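Local structure of 4-hydroxy-3-methylbut-2-enyl diphosphate reductase (Aquifex aeolicus, 3DNF) at residues 105-114 / 184-192; 206-216 / 251-262. The protein catalyses the last step of the non-mevalonate isoprenoid pathway, reducing HMBPP to a mixture of isopentenyl and dimethylallyl diphosphate with an iron-sulfur cluster. All coordinates share one frame; numbering follows the deposited sequence. Where two conformers were deposited one is given.

Contact 1. Residues 105-114 / 184-192; sequences AVCQLTREGY and KEVKVINTI
Helix 97-111 packs on an outermost strand of the chain's own four-stranded parallel sheet: Ala-105, Gln-108 and Leu-109 of the helix, with Glu-112 and Tyr-114 of the turn just after it, meet Ile-189 and Lys-187 of strand 185-189. The local axes are 10.0 Å apart and run at 158°, so helix and strand are nearly antiparallel. Ile-189 supplies the apolar centre: its CD1 meets Leu-109 CG tip to tip at 3.9 Å and lies 4.1 Å from Ala-105 CB. Lys-187 rises toward the helix C-terminus, CG anti to the backbone N (chi1 176°) and every later torsion extended, which lifts NZ past Leu-109 CD2 to the carboxylate of Glu-112. There NZ forms a 2.7 Å salt bridge to OE1 on its syn side, while OE2 takes the amide N-H of Gln-108 NE2 at 2.9 Å, nearly straight (170°). One water links NZ to Gln-108 NE2, its bond to NE2 being weak. NZ also bridges to Glu-185 OE2 of the second subunit. Were Glu-112 replaced by an alanine, Lys-187 would be likely to lose its partner within the subunit, and the Gln-108 amide its acceptor. A Schellman motif at Gly-113 ends the helix and brings the Tyr-114 ring across the root of Lys-187, CZ to CB 3.5 Å. Strand residues 186-188 pair antiparallel with the second subunit, continuing the sheet across the interface. Within the chain, a helix laid over a parallel sheet is typical of an open alpha/beta fold.

Contact 2. Residues 206-216 / 251-262; sequences LAPEVDVMIII and WFRGVKRVGISA
The Phe-252 ring takes the CD1 of Ile-214 obliquely, 3.9 Å from its CZ, and the CG1 of Val-212 obliquely as well, 4.0 Å from its CD2. One face of the same ring carries Trp-251 CB, 4.2 Å above the plane and displaced toward the rim. Ile-214 CD1 also meets the Trp-251 indole obliquely, and that indole stacks with Tyr-239. The third flat group, the guanidinium of Arg-257, has Val-210 CA at its edge and in plane; Asp-211 OD1 stands well off that plane, so there the attraction is one of charge without a directed N-H. Val-212 turns CG1 between its backbone N and carbonyl carbon (chi1 41°), which sets that methyl among Phe-252, Val-255 CG1 at 3.8 Å, and the methyls of Val-258, whose side chain lies alongside pointing the same way. Farther along this face Ile-216 CD1 packs on Ile-260 CG2. The opposite face holds Met-213, bent at chi2 and chi3 until SD lies 3.7 Å from Gly-259 CA, in the place a side chain on that residue would need. Strands 212-216 and 257-262, the inner pair of a four-stranded parallel sheet between 3-6 and 238-241, have axes 17° apart. Asp-211 N gives a bond to Arg-257 O, Val-212 O accepts from Gly-259 N at 2.8 Å, Gly-259 O from Ile-214 N at 2.7 Å, and the pattern continues through Ser-261 to Ile-216. Before the strands pair, Asp-211 OD2 accepts Lys-256 N on its anti side (3.0 Å, 161°) and Arg-257 N weakly. Chemically, then, a carboxylate accepting from backbone N-H groups fixes the entry to the strand pair, the Arg-257 guanidinium adding at most a longer-range attraction, whereas backbone bonds and branched aliphatic packing hold its buried interior.

From the N terminus the chain first reaches contact 1, where strand 185-189 returns beneath helix 97-111 after a loop of 69 residues containing helices 125-136 and 169-182 and the other three strands of its parallel sheet. Only after it closes does contact 2 open. Its shorter loop of 34 residues carries helix 222-234 and strand 238-241 before strand 257-262 pairs beside 212-216 in a different sheet, which also includes the N-terminal strand 3-6. The two loops are in series and neither nest nor cross. The contacts lie on opposite sides of the chain's centre, centres 44 Å apart, in two lobes; cluster ligand Cys-193 follows contact 1 directly.

Contact 1. Residues 105-114 / 184-192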
loop_
_atom_site.group_PDB
_atom_site.type_symbol
_atom_site.label_atom_id
_atom_site.label_comp_id
_atom_site.label_asym_id
_atom_site.label_seq_id
_atom_site.Cartn_x
_atom_site.Cartn_y
_atom_site.Cartn_z
ATOM N N ALA B 105 7.633 11.819 -12.082
ATOM C CA ALA B 105 6.527 11.294 -11.281
ATOM C C ALA B 105 6.217 12.240 -10.135
ATOM O O ALA B 105 5.032 12.479 -9.806
ATOM C CB ALA B 105 6.857 9.935 -10.725
ATOM N N VAL B 106 7.255 12.797 -9.503
ATOM C CA VAL B 106 6.939 13.705 -8.355
ATOM C C VAL B 106 6.266 14.962 -8.858
ATOM O O VAL B 106 5.335 15.519 -8.203
ATOM C CB VAL B 106 8.128 13.986 -7.411
ATOM C CG1 VAL B 106 8.657 12.685 -6.746
ATOM C CG2 VAL B 106 9.233 14.794 -8.118
ATOM N N CYS B 107 6.637 15.380 -10.051
ATOM C CA CYS B 107 5.977 16.556 -10.604
ATOM C C CYS B 107 4.532 16.302 -11.072
ATOM O O CYS B 107 3.667 17.141 -10.882
ATOM C CB CYS B 107 6.810 17.194 -11.710
ATOM S SG CYS B 107 8.423 17.819 -11.069
ATOM N N GLN B 108 4.305 15.154 -11.690
ATOM C CA GLN B 108 2.974 14.710 -12.065
ATOM C C GLN B 108 2.075 14.635 -10.843
ATOM O O GLN B 108 0.972 15.179 -10.884
ATOM C CB GLN B 108 3.030 13.379 -12.804
ATOM C CG GLN B 108 1.647 12.859 -13.188
ATOM C CD GLN B 108 1.673 11.382 -13.501
ATOM O OE1 GLN B 108 2.728 10.815 -13.789
ATOM N NE2 GLN B 108 0.519 10.751 -13.437
ATOM N N LEU B 109 2.548 13.985 -9.759
ATOM C CA LEU B 109 1.777 13.868 -8.548
ATOM C C LEU B 109 1.443 15.246 -7.946
ATOM O O LEU B 109 0.325 15.461 -7.442
ATOM C CB LEU B 109 2.516 12.970 -7.534
ATOM C CG LEU B 109 2.555 11.446 -7.843
ATOM C CD1 LEU B 109 3.489 10.759 -6.834
ATOM C CD2 LEU B 109 1.169 10.788 -7.798
ATOM N N THR B 110 2.391 16.166 -8.019
ATOM C CA THR B 110 2.166 17.547 -7.558
ATOM C C THR B 110 1.045 18.246 -8.371
ATOM O O THR B 110 0.114 18.841 -7.796
ATOM C CB THR B 110 3.506 18.326 -7.637
ATOM O OG1 THR B 110 4.428 17.759 -6.682
ATOM C CG2 THR B 110 3.280 19.833 -7.376
ATOM N N ARG B 111 1.125 18.158 -9.698
ATOM C CA ARG B 111 0.078 18.686 -10.582
ATOM C C ARG B 111 -1.308 18.116 -10.263
ATOM O O ARG B 111 -2.315 18.811 -10.359
ATOM C CB ARG B 111 0.416 18.454 -12.053
ATOM C CG ARG B 111 1.671 19.211 -12.519
ATOM C CD ARG B 111 1.793 19.196 -14.061
ATOM N NE ARG B 111 2.002 17.848 -14.604
ATOM C CZ ARG B 111 3.191 17.258 -14.793
ATOM N NH1 ARG B 111 4.337 17.864 -14.490
ATOM N NH2 ARG B 111 3.238 16.040 -15.303
ATOM N N GLU B 112 -1.339 16.867 -9.806
ATOM C CA GLU B 112 -2.572 16.178 -9.479
ATOM C C GLU B 112 -3.026 16.448 -8.037
ATOM O O GLU B 112 -4.052 15.953 -7.644
ATOM C CB GLU B 112 -2.415 14.672 -9.766
ATOM C CG GLU B 112 -2.149 14.367 -11.280
ATOM C CD GLU B 112 -1.849 12.887 -11.582
ATOM O OE1 GLU B 112 -1.683 12.105 -10.629
ATOM O OE2 GLU B 112 -1.760 12.500 -12.777
ATOM N N GLY B 113 -2.254 17.231 -7.285
ATOM C CA GLY B 113 -2.710 17.743 -5.990
ATOM C C GLY B 113 -2.303 16.835 -4.830
ATOM O O GLY B 113 -2.874 16.930 -3.738
ATOM N N TYR B 114 -1.336 15.949 -5.044
ATOM C CA TYR B 114 -0.893 15.066 -3.943
ATOM C C TYR B 114 0.250 15.629 -3.103
ATOM O O TYR B 114 1.100 16.369 -3.621
ATOM C CB TYR B 114 -0.400 13.694 -4.464
ATOM C CG TYR B 114 -1.489 12.854 -5.062
ATOM C CD1 TYR B 114 -2.277 12.044 -4.263
ATOM C CD2 TYR B 114 -1.783 12.923 -6.447
ATOM C CE1 TYR B 114 -3.308 11.287 -4.816
ATOM C CE2 TYR B 114 -2.797 12.169 -7.005
ATOM C CZ TYR B 114 -3.566 11.349 -6.179
ATOM O OH TYR B 114 -4.576 10.616 -6.715
ATOM N N LYS B 184 -7.195 9.147 3.012
ATOM C CA LYS B 184 -8.387 8.895 2.206
ATOM C C LYS B 184 -8.066 8.348 0.826
ATOM O O LYS B 184 -8.783 7.500 0.334
ATOM C CB LYS B 184 -9.203 10.156 2.024
ATOM C CG LYS B 184 -10.462 9.979 1.165
ATOM C CD LYS B 184 -11.056 11.348 0.803
ATOM C CE LYS B 184 -12.467 11.213 0.245
ATOM N NZ LYS B 184 -13.368 12.283 0.817
ATOM N N GLU B 185 -7.006 8.880 0.222
ATOM C CA GLU B 185 -6.684 8.574 -1.146
ATOM C C GLU B 185 -5.179 8.507 -1.335
ATOM O O GLU B 185 -4.448 9.425 -0.982
ATOM C CB GLU B 185 -7.308 9.616 -2.067
ATOM C CG GLU B 185 -6.852 9.512 -3.455
ATOM C CD GLU B 185 -7.529 10.495 -4.370
ATOM O OE1 GLU B 185 -8.729 10.805 -4.166
ATOM O OE2 GLU B 185 -6.845 10.940 -5.315
ATOM N N VAL B 186 -4.720 7.382 -1.881
ATOM C CA VAL B 186 -3.298 7.203 -2.067
ATOM C C VAL B 186 -3.069 6.882 -3.537
ATOM O O VAL B 186 -3.758 6.036 -4.087
ATOM C CB VAL B 186 -2.730 6.046 -1.205
ATOM C CG1 VAL B 186 -1.270 5.767 -1.614
ATOM C CG2 VAL B 186 -2.805 6.412 0.258
ATOM N N LYS B 187 -2.089 7.535 -4.167
ATOM C CA LYS B 187 -1.683 7.128 -5.500
ATOM C C LYS B 187 -0.229 6.700 -5.480
ATOM O O LYS B 187 0.621 7.405 -4.959
ATOM C CB LYS B 187 -1.888 8.249 -6.531
ATOM C CG LYS B 187 -1.379 7.909 -7.920
ATOM C CD LYS B 187 -1.950 8.880 -8.931
ATOM C CE LYS B 187 -1.328 8.742 -10.299
ATOM N NZ LYS B 187 -2.110 9.564 -11.280
ATOM N N VAL B 188 0.057 5.526 -6.038
ATOM C CA VAL B 188 1.406 5.024 -6.055
ATOM C C VAL B 188 1.887 4.918 -7.472
ATOM O O VAL B 188 1.208 4.356 -8.335
ATOM C CB VAL B 188 1.469 3.588 -5.451
ATOM C CG1 VAL B 188 2.909 3.015 -5.430
ATOM C CG2 VAL B 188 0.803 3.559 -4.078
ATOM N N ILE B 189 3.044 5.527 -7.726
ATOM C CA ILE B 189 3.720 5.259 -8.981
ATOM C C ILE B 189 4.997 4.488 -8.633
ATOM O O ILE B 189 5.951 5.039 -8.044
ATOM C CB ILE B 189 4.026 6.557 -9.740
ATOM C CG1 ILE B 189 2.716 7.310 -10.019
ATOM C CG2 ILE B 189 4.863 6.206 -11.038
ATOM C CD1 ILE B 189 2.957 8.728 -10.560
ATOM N N ASN B 190 4.986 3.202 -8.972
ATOM C CA ASN B 190 6.094 2.330 -8.583
ATOM C C ASN B 190 7.311 2.570 -9.479
ATOM O O ASN B 190 7.385 2.064 -10.595
ATOM C CB ASN B 190 5.709 0.852 -8.610
ATOM C CG ASN B 190 6.825 -0.056 -8.068
ATOM O OD1 ASN B 190 8.011 0.323 -8.032
ATOM N ND2 ASN B 190 6.463 -1.235 -7.673
ATOM N N THR B 191 8.265 3.322 -8.946
ATOM C CA THR B 191 9.464 3.675 -9.715
ATOM C C THR B 191 10.708 2.827 -9.338
ATOM O O THR B 191 11.849 3.194 -9.682
ATOM C CB THR B 191 9.773 5.143 -9.488
ATOM O OG1 THR B 191 9.754 5.404 -8.091
ATOM C CG2 THR B 191 8.765 6.066 -10.214
ATOM N N ILE B 192 10.492 1.712 -8.633
ATOM C CA ILE B 192 11.582 0.764 -8.310
ATOM C C ILE B 192 12.107 0.141 -9.592
ATOM O O ILE B 192 11.342 -0.396 -10.380
ATOM C CB ILE B 192 11.121 -0.339 -7.325
ATOM C CG1 ILE B 192 10.719 0.317 -5.995
ATOM C CG2 ILE B 192 12.209 -1.403 -7.126
ATOM C CD1 ILE B 192 10.250 -0.683 -4.909
HETATM O O HOH W 1 -1.153 8.773 -14.112
#

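Contact 2. Residues 206-216 / 251-262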
loop_
_atom_site.group_PDB
_atom_site.type_symbol
_atom_site.label_atom_id
_atom_site.label_comp_id
_atom_site.label_asym_id
_atom_site.label_seq_id
_atom_site.Cartn_x
_atom_site.Cartn_y
_atom_site.Cartn_z
ATOM N N LEU B 206 21.041 -19.848 -12.702
ATOM C CA LEU B 206 22.323 -20.401 -13.128
ATOM C C LEU B 206 22.993 -21.267 -12.054
ATOM O O LEU B 206 23.572 -22.319 -12.370
ATOM C CB LEU B 206 23.266 -19.301 -13.634
ATOM C CG LEU B 206 24.501 -19.756 -14.431
ATOM C CD1 LEU B 206 24.129 -20.639 -15.626
ATOM C CD2 LEU B 206 25.358 -18.574 -14.888
ATOM N N ALA B 207 22.886 -20.844 -10.793
ATOM C CA ALA B 207 23.565 -21.521 -9.670
ATOM C C ALA B 207 23.533 -23.071 -9.668
ATOM O O ALA B 207 24.591 -23.695 -9.627
ATOM C CB ALA B 207 23.110 -20.957 -8.317
ATOM N N PRO B 208 22.334 -23.692 -9.709
ATOM C CA PRO B 208 22.291 -25.165 -9.644
ATOM C C PRO B 208 22.636 -25.871 -10.966
ATOM O O PRO B 208 22.785 -27.092 -11.000
ATOM C CB PRO B 208 20.832 -25.460 -9.239
ATOM C CG PRO B 208 20.187 -24.100 -8.980
ATOM C CD PRO B 208 20.975 -23.129 -9.785
ATOM N N GLU B 209 22.783 -25.090 -12.029
ATOM C CA GLU B 209 22.935 -25.583 -13.391
ATOM C C GLU B 209 24.414 -25.626 -13.811
ATOM O O GLU B 209 24.732 -25.882 -14.976
ATOM C CB GLU B 209 22.143 -24.645 -14.309
ATOM C CG GLU B 209 21.621 -25.224 -15.607
ATOM C CD GLU B 209 20.722 -24.239 -16.359
ATOM O OE1 GLU B 209 19.695 -24.692 -16.920
ATOM O OE2 GLU B 209 21.034 -23.021 -16.387
ATOM N N VAL B 210 25.308 -25.366 -12.853
ATOM C CA VAL B 210 26.765 -25.348 -13.068
ATOM C C VAL B 210 27.490 -25.995 -11.879
ATOM O O VAL B 210 26.916 -26.143 -10.799
ATOM C CB VAL B 210 27.342 -23.897 -13.295
ATOM C CG1 VAL B 210 26.763 -23.231 -14.550
ATOM C CG2 VAL B 210 27.139 -23.004 -12.063
ATOM N N ASP B 211 28.754 -26.368 -12.077
ATOM C CA ASP B 211 29.559 -26.947 -11.001
ATOM C C ASP B 211 30.073 -25.915 -9.999
ATOM O O ASP B 211 29.972 -26.117 -8.788
ATOM C CB ASP B 211 30.714 -27.768 -11.572
ATOM C CG ASP B 211 30.204 -29.079 -12.211
ATOM O OD1 ASP B 211 29.415 -29.844 -11.383
ATOM O OD2 ASP B 211 30.579 -29.346 -13.541
ATOM N N VAL B 212 30.620 -24.812 -10.504
ATOM C CA VAL B 212 31.126 -23.745 -9.645
ATOM C C VAL B 212 30.510 -22.430 -10.067
ATOM O O VAL B 212 30.340 -22.175 -11.260
ATOM C CB VAL B 212 32.684 -23.638 -9.677
ATOM C CG1 VAL B 212 33.223 -23.814 -11.095
ATOM C CG2 VAL B 212 33.176 -22.303 -9.091
ATOM N N MET B 213 30.161 -21.629 -9.064
ATOM C CA MET B 213 29.682 -20.269 -9.250
ATOM C C MET B 213 30.743 -19.275 -8.788
ATOM O O MET B 213 31.251 -19.374 -7.670
ATOM C CB MET B 213 28.377 -20.066 -8.469
ATOM C CG MET B 213 27.118 -20.456 -9.232
ATOM S SD MET B 213 26.915 -19.523 -10.785
ATOM C CE MET B 213 26.536 -17.854 -10.241
ATOM N N ILE B 214 31.080 -18.331 -9.667
ATOM C CA ILE B 214 31.951 -17.195 -9.338
ATOM C C ILE B 214 31.147 -15.897 -9.295
ATOM O O ILE B 214 30.487 -15.539 -10.271
ATOM C CB ILE B 214 33.125 -17.033 -10.356
ATOM C CG1 ILE B 214 33.921 -18.340 -10.518
ATOM C CG2 ILE B 214 34.030 -15.841 -9.973
ATOM C CD1 ILE B 214 34.537 -18.920 -9.220
ATOM N N ILE B 215 31.206 -15.207 -8.158
ATOM C CA ILE B 215 30.531 -13.923 -7.965
ATOM C C ILE B 215 31.594 -12.833 -7.800
ATOM O O ILE B 215 32.424 -12.887 -6.879
ATOM C CB ILE B 215 29.554 -13.955 -6.737
ATOM C CG1 ILE B 215 28.448 -15.029 -6.905
ATOM C CG2 ILE B 215 28.994 -12.562 -6.429
ATOM C CD1 ILE B 215 27.563 -14.898 -8.150
ATOM N N ILE B 216 31.587 -11.862 -8.712
ATOM C CA ILE B 216 32.608 -10.816 -8.723
ATOM C C ILE B 216 32.049 -9.498 -8.149
ATOM O O ILE B 216 30.889 -9.145 -8.380
ATOM C CB ILE B 216 33.182 -10.590 -10.151
ATOM C CG1 ILE B 216 33.632 -11.903 -10.778
ATOM C CG2 ILE B 216 34.364 -9.602 -10.113
ATOM C CD1 ILE B 216 33.659 -11.856 -12.296
ATOM N N TRP B 251 39.766 -24.739 -7.192
ATOM C CA TRP B 251 38.310 -24.700 -7.347
ATOM C C TRP B 251 37.816 -25.301 -8.667
ATOM O O TRP B 251 36.638 -25.730 -8.753
ATOM C CB TRP B 251 37.773 -23.264 -7.239
ATOM C CG TRP B 251 38.157 -22.475 -6.002
ATOM C CD1 TRP B 251 38.589 -22.966 -4.801
ATOM C CD2 TRP B 251 38.086 -21.044 -5.848
ATOM N NE1 TRP B 251 38.818 -21.932 -3.922
ATOM C CE2 TRP B 251 38.518 -20.744 -4.535
ATOM C CE3 TRP B 251 37.713 -19.987 -6.698
ATOM C CZ2 TRP B 251 38.584 -19.431 -4.049
ATOM C CZ3 TRP B 251 37.780 -18.681 -6.213
ATOM C CH2 TRP B 251 38.212 -18.417 -4.901
ATOM N N PHE B 252 38.709 -25.329 -9.689
ATOM C CA PHE B 252 38.307 -25.760 -11.030
ATOM C C PHE B 252 38.773 -27.166 -11.423
ATOM O O PHE B 252 38.883 -27.493 -12.614
ATOM C CB PHE B 252 38.746 -24.722 -12.057
ATOM C CG PHE B 252 38.295 -23.339 -11.716
ATOM C CD1 PHE B 252 39.168 -22.439 -11.114
ATOM C CD2 PHE B 252 36.980 -22.949 -11.955
ATOM C CE1 PHE B 252 38.744 -21.160 -10.780
ATOM C CE2 PHE B 252 36.548 -21.675 -11.626
ATOM C CZ PHE B 252 37.431 -20.778 -11.036
ATOM N N ARG B 253 39.025 -28.000 -10.418
ATOM C CA ARG B 253 39.354 -29.393 -10.687
ATOM C C ARG B 253 38.073 -30.158 -11.036
ATOM O O ARG B 253 37.015 -30.054 -10.251
ATOM C CB ARG B 253 40.048 -30.031 -9.481
ATOM C CG ARG B 253 41.361 -29.370 -9.079
ATOM C CD ARG B 253 41.937 -30.031 -7.840
ATOM N NE ARG B 253 42.911 -29.169 -7.172
ATOM C CZ ARG B 253 43.485 -29.443 -6.001
ATOM N NH1 ARG B 253 43.191 -30.560 -5.345
ATOM N NH2 ARG B 253 44.361 -28.593 -5.480
ATOM N N GLY B 254 38.166 -30.903 -12.222
ATOM C CA GLY B 254 37.087 -31.808 -12.651
ATOM C C GLY B 254 35.747 -31.127 -12.897
ATOM O O GLY B 254 34.689 -31.727 -12.695
ATOM N N VAL B 255 35.796 -29.872 -13.335
ATOM C CA VAL B 255 34.595 -29.071 -13.593
ATOM C C VAL B 255 34.204 -29.147 -15.075
ATOM O O VAL B 255 35.071 -29.258 -15.945
ATOM C CB VAL B 255 34.811 -27.593 -13.162
ATOM C CG1 VAL B 255 33.603 -26.731 -13.493
ATOM C CG2 VAL B 255 35.114 -27.513 -11.674
ATOM N N LYS B 256 32.902 -29.098 -15.352
ATOM C CA LYS B 256 32.401 -29.074 -16.725
ATOM C C LYS B 256 31.797 -27.714 -17.064
ATOM O O LYS B 256 32.140 -27.115 -18.084
ATOM C CB LYS B 256 31.368 -30.175 -16.950
ATOM C CG LYS B 256 31.053 -30.436 -18.416
ATOM C CD LYS B 256 29.813 -31.308 -18.577
ATOM C CE LYS B 256 28.545 -30.461 -18.499
ATOM N NZ LYS B 256 27.331 -31.312 -18.601
ATOM N N ARG B 257 30.891 -27.239 -16.212
ATOM C CA ARG B 257 30.296 -25.911 -16.383
ATOM C C ARG B 257 30.683 -24.956 -15.250
ATOM O O ARG B 257 30.557 -25.297 -14.068
ATOM C CB ARG B 257 28.771 -25.990 -16.464
ATOM C CG ARG B 257 28.204 -26.742 -17.649
ATOM C CD ARG B 257 26.746 -27.082 -17.376
ATOM N NE ARG B 257 26.554 -27.481 -15.979
ATOM C CZ ARG B 257 26.242 -28.707 -15.562
ATOM N NH1 ARG B 257 26.054 -29.694 -16.430
ATOM N NH2 ARG B 257 26.101 -28.944 -14.262
ATOM N N VAL B 258 31.155 -23.766 -15.628
ATOM C CA VAL B 258 31.421 -22.674 -14.681
ATOM C C VAL B 258 30.444 -21.523 -14.908
ATOM O O VAL B 258 30.255 -21.074 -16.041
ATOM C CB VAL B 258 32.860 -22.108 -14.818
ATOM C CG1 VAL B 258 33.130 -21.032 -13.745
ATOM C CG2 VAL B 258 33.895 -23.230 -14.751
ATOM N N GLY B 259 29.831 -21.053 -13.824
ATOM C CA GLY B 259 29.004 -19.849 -13.866
ATOM C C GLY B 259 29.698 -18.617 -13.300
ATOM O O GLY B 259 30.397 -18.692 -12.284
ATOM N N ILE B 260 29.520 -17.482 -13.974
ATOM C CA ILE B 260 30.058 -16.204 -13.502
ATOM C C ILE B 260 28.965 -15.149 -13.446
ATOM O O ILE B 260 28.214 -14.939 -14.417
ATOM C CB ILE B 260 31.195 -15.648 -14.408
ATOM C CG1 ILE B 260 32.359 -16.637 -14.522
ATOM C CG2 ILE B 260 31.692 -14.296 -13.888
ATOM C CD1 ILE B 260 33.426 -16.206 -15.529
ATOM N N SER B 261 28.877 -14.476 -12.307
ATOM C CA SER B 261 28.146 -13.223 -12.267
ATOM C C SER B 261 28.936 -12.164 -11.538
ATOM O O SER B 261 30.040 -12.416 -11.053
ATOM C CB SER B 261 26.766 -13.391 -11.655
ATOM O OG SER B 261 25.965 -12.276 -12.007
ATOM N N ALA B 262 28.364 -10.967 -11.479
ATOM C CA ALA B 262 29.033 -9.822 -10.869
ATOM C C ALA B 262 28.006 -8.861 -10.335
ATOM O O ALA B 262 26.904 -8.770 -10.890
ATOM C CB ALA B 262 29.911 -9.114 -11.899
#